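Putative modulator of DNA gyrase (Bacteroides thetaiotaomicron, PDB 1VPB) is of unconfirmed function but belongs to the PmbA/TldD (U62) peptidase family and is probably a metallopeptidase. Local coordinates at residues A36-L41 against A173-S178; R291-D296 against F322-L327; G376-N381 against G392-L397. One frame throughout, in Å; residues are numbered along the deposited sequence.

Contact 1 of 3, residues A36-L41 against A173-S178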
# COMPACT_ATOMS: atom_id res chain seq x y z
N ALA A 36 5.67 24.23 -21.79
CA ALA A 36 4.46 24.28 -20.97
C ALA A 36 4.76 23.59 -19.65
O ALA A 36 5.67 22.78 -19.55
CB ALA A 36 3.32 23.64 -21.64
N ALA A 37 4.00 23.94 -18.62
CA ALA A 37 4.16 23.30 -17.31
C ALA A 37 2.86 23.40 -16.51
O ALA A 37 2.03 24.27 -16.77
CB ALA A 37 5.25 23.91 -16.54
N LYS A 38 2.75 22.50 -15.54
CA LYS A 38 1.68 22.53 -14.51
C LYS A 38 2.42 22.54 -13.20
O LYS A 38 3.42 21.82 -13.04
CB LYS A 38 0.77 21.33 -14.68
CG LYS A 38 0.07 21.15 -15.97
CD LYS A 38 -0.66 19.90 -16.02
CE LYS A 38 -1.41 19.69 -17.33
NZ LYS A 38 -1.79 18.22 -17.41
N VAL A 39 1.93 23.32 -12.21
CA VAL A 39 2.51 23.37 -10.89
C VAL A 39 1.36 23.18 -9.88
O VAL A 39 0.32 23.75 -10.04
CB VAL A 39 3.23 24.72 -10.63
CG1 VAL A 39 3.72 24.82 -9.22
CG2 VAL A 39 4.39 24.94 -11.65
N LEU A 40 1.61 22.32 -8.94
CA LEU A 40 0.76 22.15 -7.74
C LEU A 40 1.54 22.44 -6.50
O LEU A 40 2.58 21.86 -6.24
CB LEU A 40 0.22 20.77 -7.71
CG LEU A 40 -0.44 20.28 -6.41
CD1 LEU A 40 -1.80 20.94 -6.37
CD2 LEU A 40 -0.50 18.80 -6.38
N LEU A 41 1.01 23.32 -5.65
CA LEU A 41 1.54 23.50 -4.33
C LEU A 41 0.45 22.99 -3.38
O LEU A 41 -0.72 23.35 -3.53
CB LEU A 41 1.82 24.98 -4.14
CG LEU A 41 2.37 25.39 -2.77
CD1 LEU A 41 3.80 25.09 -2.63
CD2 LEU A 41 2.17 26.88 -2.66
N ALA A 173 -4.78 23.03 -1.79
CA ALA A 173 -4.09 22.89 -3.11
C ALA A 173 -4.21 24.15 -3.87
O ALA A 173 -5.31 24.73 -3.92
CB ALA A 173 -4.68 21.77 -3.89
N TYR A 174 -3.10 24.57 -4.48
CA TYR A 174 -3.05 25.70 -5.38
C TYR A 174 -2.45 25.21 -6.68
O TYR A 174 -1.33 24.67 -6.63
CB TYR A 174 -2.21 26.80 -4.79
CG TYR A 174 -2.05 28.03 -5.62
CD1 TYR A 174 -3.12 28.88 -5.88
CD2 TYR A 174 -0.81 28.41 -6.11
CE1 TYR A 174 -2.97 30.05 -6.65
CE2 TYR A 174 -0.63 29.57 -6.85
CZ TYR A 174 -1.72 30.43 -7.10
OH TYR A 174 -1.54 31.60 -7.85
N ARG A 175 -3.14 25.48 -7.78
CA ARG A 175 -2.80 24.87 -9.07
C ARG A 175 -2.57 26.00 -10.06
O ARG A 175 -3.29 27.01 -10.05
CB ARG A 175 -3.96 23.96 -9.47
CG ARG A 175 -3.92 23.46 -10.88
CD ARG A 175 -4.29 21.96 -11.07
NE ARG A 175 -3.11 21.14 -10.90
CZ ARG A 175 -1.99 21.27 -11.60
NH1 ARG A 175 -1.92 22.14 -12.58
NH2 ARG A 175 -0.95 20.49 -11.35
N LEU A 176 -1.54 25.84 -10.91
CA LEU A 176 -1.25 26.73 -11.99
C LEU A 176 -0.96 25.90 -13.24
O LEU A 176 -0.29 24.86 -13.13
CB LEU A 176 0.01 27.54 -11.68
CG LEU A 176 -0.03 28.53 -10.52
CD1 LEU A 176 1.39 29.13 -10.28
CD2 LEU A 176 -1.05 29.59 -10.76
N ILE A 177 -1.46 26.34 -14.38
CA ILE A 177 -1.17 25.72 -15.67
C ILE A 177 -0.76 26.83 -16.61
O ILE A 177 -1.40 27.87 -16.64
CB ILE A 177 -2.32 24.89 -16.20
CG1 ILE A 177 -2.80 23.88 -15.14
CG2 ILE A 177 -1.96 24.19 -17.49
CD1 ILE A 177 -4.02 23.08 -15.62
N SER A 178 0.33 26.64 -17.38
CA SER A 178 0.91 27.75 -18.11
C SER A 178 0.12 28.41 -19.25
O SER A 178 0.57 29.43 -19.78
CB SER A 178 2.28 27.29 -18.68
OG SER A 178 2.16 26.18 -19.51

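Contact 2 of 3, residues R291-D296 against F322-L327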
# COMPACT_ATOMS: atom_id res chain seq x y z
N ARG A 291 -33.87 0.51 -13.95
CA ARG A 291 -33.73 1.00 -12.57
C ARG A 291 -32.38 1.61 -12.28
O ARG A 291 -32.20 2.13 -11.19
CB ARG A 291 -34.03 -0.13 -11.56
CG ARG A 291 -35.39 -0.75 -11.66
CD ARG A 291 -36.52 -0.06 -10.94
NE ARG A 291 -36.65 1.34 -11.29
CZ ARG A 291 -37.18 1.86 -12.41
NH1 ARG A 291 -37.65 1.11 -13.38
NH2 ARG A 291 -37.22 3.20 -12.53
N LEU A 292 -31.42 1.52 -13.21
CA LEU A 292 -30.10 2.12 -13.02
C LEU A 292 -30.03 3.50 -13.67
O LEU A 292 -29.83 3.64 -14.86
CB LEU A 292 -28.99 1.26 -13.61
CG LEU A 292 -27.53 1.76 -13.52
CD1 LEU A 292 -27.20 2.06 -12.06
CD2 LEU A 292 -26.53 0.79 -14.13
N THR A 293 -30.16 4.49 -12.82
CA THR A 293 -29.89 5.87 -13.15
C THR A 293 -28.85 6.41 -12.19
O THR A 293 -28.98 6.32 -10.96
CB THR A 293 -31.22 6.67 -13.11
OG1 THR A 293 -32.08 6.20 -14.14
CG2 THR A 293 -30.98 8.13 -13.42
N LEU A 294 -27.82 6.97 -12.79
CA LEU A 294 -26.61 7.34 -12.09
C LEU A 294 -26.10 8.62 -12.70
O LEU A 294 -25.93 8.71 -13.90
CB LEU A 294 -25.56 6.26 -12.25
CG LEU A 294 -24.31 6.42 -11.38
CD1 LEU A 294 -24.52 6.22 -9.89
CD2 LEU A 294 -23.23 5.45 -11.88
N THR A 295 -25.88 9.64 -11.86
CA THR A 295 -25.33 10.90 -12.33
C THR A 295 -24.05 11.21 -11.57
O THR A 295 -23.84 10.78 -10.42
CB THR A 295 -26.31 12.07 -12.17
OG1 THR A 295 -26.72 12.12 -10.82
CG2 THR A 295 -27.59 11.84 -12.94
N ASP A 296 -23.23 12.05 -12.20
CA ASP A 296 -22.07 12.65 -11.55
C ASP A 296 -22.48 14.08 -11.17
O ASP A 296 -22.95 14.82 -12.03
CB ASP A 296 -20.89 12.68 -12.55
CG ASP A 296 -19.58 13.11 -11.95
OD1 ASP A 296 -19.39 13.10 -10.70
OD2 ASP A 296 -18.69 13.47 -12.73
N PHE A 322 -25.57 6.84 -16.32
CA PHE A 322 -26.63 5.97 -16.84
C PHE A 322 -27.97 6.67 -16.68
O PHE A 322 -28.26 7.23 -15.60
CB PHE A 322 -26.69 4.67 -16.04
CG PHE A 322 -25.57 3.74 -16.30
CD1 PHE A 322 -25.62 2.87 -17.37
CD2 PHE A 322 -24.48 3.68 -15.43
CE1 PHE A 322 -24.60 1.97 -17.60
CE2 PHE A 322 -23.42 2.83 -15.69
CZ PHE A 322 -23.50 1.97 -16.78
N ASP A 323 -28.77 6.60 -17.74
CA ASP A 323 -30.16 7.07 -17.73
C ASP A 323 -31.05 5.87 -18.05
O ASP A 323 -31.12 5.43 -19.20
CB ASP A 323 -30.28 8.20 -18.74
CG ASP A 323 -31.67 8.78 -18.82
OD1 ASP A 323 -32.54 8.46 -18.00
OD2 ASP A 323 -31.95 9.57 -19.73
N LYS A 324 -31.66 5.32 -17.01
CA LYS A 324 -32.52 4.18 -17.12
C LYS A 324 -31.83 3.10 -17.94
O LYS A 324 -32.41 2.53 -18.87
CB LYS A 324 -33.87 4.59 -17.75
CG LYS A 324 -34.73 5.47 -16.80
CD LYS A 324 -36.06 5.87 -17.45
CE LYS A 324 -36.70 7.03 -16.71
NZ LYS A 324 -36.92 6.76 -15.25
N GLY A 325 -30.57 2.84 -17.61
CA GLY A 325 -29.82 1.73 -18.18
C GLY A 325 -29.01 2.03 -19.42
O GLY A 325 -28.24 1.19 -19.88
N VAL A 326 -29.18 3.24 -19.96
CA VAL A 326 -28.43 3.66 -21.13
C VAL A 326 -27.16 4.32 -20.62
O VAL A 326 -27.21 5.26 -19.81
CB VAL A 326 -29.23 4.63 -21.98
CG1 VAL A 326 -28.35 5.20 -23.12
CG2 VAL A 326 -30.47 3.95 -22.51
N LEU A 327 -26.02 3.85 -21.09
CA LEU A 327 -24.74 4.46 -20.74
C LEU A 327 -24.52 5.75 -21.53
O LEU A 327 -24.62 5.75 -22.78
CB LEU A 327 -23.61 3.50 -21.08
CG LEU A 327 -22.20 4.02 -20.82
CD1 LEU A 327 -22.02 4.37 -19.34
CD2 LEU A 327 -21.23 2.95 -21.28
O HOH W 1 -34.57 7.77 -14.01

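Contact 3 of 3, residues G376-N381 against G392-L397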
# COMPACT_ATOMS: atom_id res chain seq x y z
N GLY A 376 -21.06 -8.20 3.20
CA GLY A 376 -19.64 -8.03 3.03
C GLY A 376 -19.08 -8.88 1.92
O GLY A 376 -19.67 -9.90 1.57
N PHE A 377 -17.96 -8.44 1.38
CA PHE A 377 -17.30 -9.12 0.26
C PHE A 377 -15.95 -9.61 0.73
O PHE A 377 -15.23 -8.85 1.37
CB PHE A 377 -17.12 -8.15 -0.90
CG PHE A 377 -18.36 -7.88 -1.65
CD1 PHE A 377 -18.85 -8.83 -2.55
CD2 PHE A 377 -19.04 -6.68 -1.49
CE1 PHE A 377 -20.00 -8.61 -3.23
CE2 PHE A 377 -20.20 -6.45 -2.19
CZ PHE A 377 -20.68 -7.40 -3.06
N ASN A 378 -15.60 -10.85 0.38
CA ASN A 378 -14.36 -11.50 0.82
C ASN A 378 -13.54 -12.03 -0.35
O ASN A 378 -13.57 -13.24 -0.64
CB ASN A 378 -14.65 -12.67 1.75
CG ASN A 378 -15.63 -12.33 2.85
OD1 ASN A 378 -15.73 -11.17 3.28
ND2 ASN A 378 -16.38 -13.33 3.33
N GLY A 379 -12.78 -11.16 -1.00
CA GLY A 379 -11.88 -11.60 -2.06
C GLY A 379 -12.62 -11.87 -3.35
O GLY A 379 -13.85 -11.89 -3.36
N GLY A 380 -11.87 -12.10 -4.42
CA GLY A 380 -12.44 -12.26 -5.75
C GLY A 380 -11.96 -11.16 -6.67
O GLY A 380 -11.17 -10.31 -6.28
N ASN A 381 -12.42 -11.15 -7.92
CA ASN A 381 -12.11 -10.04 -8.83
C ASN A 381 -13.07 -10.10 -10.00
O ASN A 381 -13.91 -11.01 -10.09
CB ASN A 381 -10.64 -10.10 -9.33
CG ASN A 381 -10.06 -8.72 -9.74
OD1 ASN A 381 -10.78 -7.73 -9.98
ND2 ASN A 381 -8.75 -8.67 -9.81
N GLY A 392 -16.25 -13.30 -3.13
CA GLY A 392 -16.67 -13.98 -1.93
C GLY A 392 -17.66 -13.10 -1.19
O GLY A 392 -17.48 -11.89 -1.11
N ILE A 393 -18.69 -13.73 -0.64
CA ILE A 393 -19.70 -13.02 0.12
C ILE A 393 -19.99 -13.66 1.49
O ILE A 393 -19.76 -14.84 1.74
CB ILE A 393 -21.03 -12.90 -0.70
CG1 ILE A 393 -21.68 -14.26 -0.92
CG2 ILE A 393 -20.75 -12.16 -2.02
CD1 ILE A 393 -22.83 -14.58 0.09
N GLU A 394 -20.48 -12.80 2.37
CA GLU A 394 -21.11 -13.20 3.58
C GLU A 394 -22.37 -12.35 3.82
O GLU A 394 -22.53 -11.27 3.24
CB GLU A 394 -20.11 -13.05 4.73
CG GLU A 394 -19.74 -11.63 5.09
CD GLU A 394 -18.87 -11.59 6.35
OE1 GLU A 394 -19.42 -11.68 7.49
OE2 GLU A 394 -17.65 -11.48 6.19
N GLY A 395 -23.23 -12.83 4.71
CA GLY A 395 -24.48 -12.15 4.99
C GLY A 395 -25.52 -13.06 5.61
O GLY A 395 -25.26 -13.78 6.59
N PHE A 396 -26.73 -13.00 5.06
CA PHE A 396 -27.83 -13.78 5.55
C PHE A 396 -28.69 -14.31 4.43
O PHE A 396 -28.92 -13.63 3.42
CB PHE A 396 -28.71 -12.93 6.45
CG PHE A 396 -28.12 -12.69 7.78
CD1 PHE A 396 -27.27 -11.62 7.98
CD2 PHE A 396 -28.37 -13.59 8.83
CE1 PHE A 396 -26.69 -11.41 9.21
CE2 PHE A 396 -27.80 -13.37 10.06
CZ PHE A 396 -26.95 -12.26 10.24
N LEU A 397 -29.20 -15.51 4.64
CA LEU A 397 -30.28 -16.03 3.82
C LEU A 397 -31.53 -15.19 4.11
O LEU A 397 -31.76 -14.76 5.25
CB LEU A 397 -30.48 -17.50 4.14
CG LEU A 397 -31.41 -18.36 3.30
CD1 LEU A 397 -31.00 -18.29 1.83
CD2 LEU A 397 -31.38 -19.81 3.82

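Contact 1 of 3, residues A36-L41 against A173-S178
Val39 and Leu176 face each other as a hydrogen-bonded antiparallel pair, Val39 N reaching Leu176 O at 2.9 Å and Leu176 N returning to Val39 O. Leu41 and Tyr174 repeat the arrangement two residues on, with Tyr174 N 2.8 Å from Leu41 O. Beyond the end of strand 173-177, Ser178 N still bonds to Ala37 O, but the return bond goes to a side chain: Ala37 N donates to Ser178 OG at 3.0 Å, nearly straight at 163°. With chi1 at 58°, OG swings back over the residue's own backbone and takes the place that a carbonyl would be expected to fill if the strand pairing continued. The non-hydrogen-bonded pairs add CA-H...O contacts, among them Lys38 CA to Leu176 O at 3.3 Å.

On the face bearing Lys38, Leu40, Arg175 and Ile177, the arginine, in the conformer described (one of two), bends at chi2 and chi3 and folds its guanidinium across the neighbouring strand. There Val39 O lies over one face, toward the rim, while Arg175 NH1 meets Lys38 CB at 3.5 Å, near the guanidinium plane. The aliphatic part of Lys38 runs beside Ile177, Lys38 CG to Ile177 CG2 at 4.0 Å, and carries NZ onward to Tyr72 OH. Leu40 CD1 rests on Ala173 CB at 3.9 Å.

Both strands are interior members of a six-stranded antiparallel sheet, 36-52 bonding onward to strand 58-73 and 159-177 to strand 181-198. Helix 16-31 packs on the face carrying Val39, Leu41, Tyr174 and Leu176; it supplies Met26 against Leu176 and Gln23 to Tyr174 OH, which also bonds Glu182.

Contact 2 of 3, residues R291-D296 against F322-L327
A type I' beta turn, Asp323 to Val326, forms the tip of a tight hairpin between strands 319-323 and 326-327; strand 294-296 and the loop residues before it lie alongside, the strand pairing antiparallel with 319-323 in a mixed sheet. Leu294 and Phe322 make the regular bridge: Leu294 N donates to Phe322 O at 2.9 Å, and Phe322 N approaches Leu294 O in the carbonyl plane, on a lone pair. Past this pair the partners are the amides of the turn. Gly325 N bonds Leu292 O at 3.0 Å, bent to 141° at the hydrogen. The positive phi of Gly325 (92°) would press a CB against the carbonyl oxygen of Lys324, which accounts for a glycine at this corner.

The apolar side of the contact centres on the Phe322 ring. Leu292, its CG anti to the backbone N (chi1 179°), sets CD2 squarely over the middle of one face, 3.7 Å from the ring centroid, a CH-pi contact. Leu327 CD1 covers the opposite face nearer the rim, and Leu294 CD2 comes to the edge at 4.2 Å from Phe322 CD2. Met263 of helix 256-265 also packs on this phenylalanine, joining the hairpin to that helix.

On the more exposed side, Arg291 NH2 and Lys324 NZ stand 4.5 Å apart, like charges that probably disfavour a closer approach; a weak, long ion pair links the arginine to Glu355. Thr293 OG1 accepts the Lys324 amide at 3.0 Å, and a water 2.9 Å from that OG1 accepts in turn from Lys324 NZ, tying both ends of the lysine to one hydroxyl.

Contact 3 of 3, residues G376-N381 against G392-L397
The Phe377 ring is met obliquely from across the contact, neither squarely over a face nor at its edge: Ile393 CG2 lies 3.8 Å from CE1, and Gly392 O is 3.6 Å from CD1. Arg258 adds a cation-pi interaction from elsewhere in the chain. The other flat groups are the Asn378 amide and the Glu394 carboxylate, whose planes stand 76° apart as the side chains cross at about a right angle. Glu394 raises its chain over the backbone of Gly376 with CG between N and carbonyl carbon (chi1 69°), an orientation that brings CG to 3.9 Å from Gly376 O. Its OE1 bonds Gln239, and OE2 has a weak, long ion pair with Lys236.

Strand 376-378 runs antiparallel to strand 392-397, their short axes 146° apart, in the mixed sheet of the C-terminal family region; Phe377 and Ile393 share one face of it, and Glu394 projects from the other. After Asn378 the chain turns a corner at Gly379 into strand 380-382, which forms a hairpin with 388-399, so the long strand pairs with segments on both sides of the bend. Glu394 N donates to Gly376 O at 3.1 Å, while the return bond from Gly376 N to Glu394 O is weak. Replacing Phe377 with an alanine would probably leave Ile393 CG2 without its aromatic neighbour and deprive Arg258 of its cation-pi partner.

At the corner, Gly392 N reaches Gly379 O at 2.8 Å, almost straight. Gly392 O receives Asn378 N from above its carbonyl plane, at a modelled 2.6 Å that is short and of doubtful exact length, and a CB on Gly392 would collide with Asn378 O.

In the fold
Along the chain the three contacts follow in series, each closing before the next opens. Contact 1 joins strands 36-52 and 159-177, bringing parts of the first and central family regions into one antiparallel sheet. Contacts 2 and 3 both fall in the C-terminal family region but in different sheets, the five-stranded mixed sheet with strands 294-296 and 319-323, and the larger mixed sheet containing 370-378 and 388-399. Their centres are 25 Å apart. Contact 1 is 34 Å from contact 2 and 43 Å from contact 3, centre to centre, and opposite contact 3 across the chain's centre. None touches another; each belongs to a different sheet of the chain.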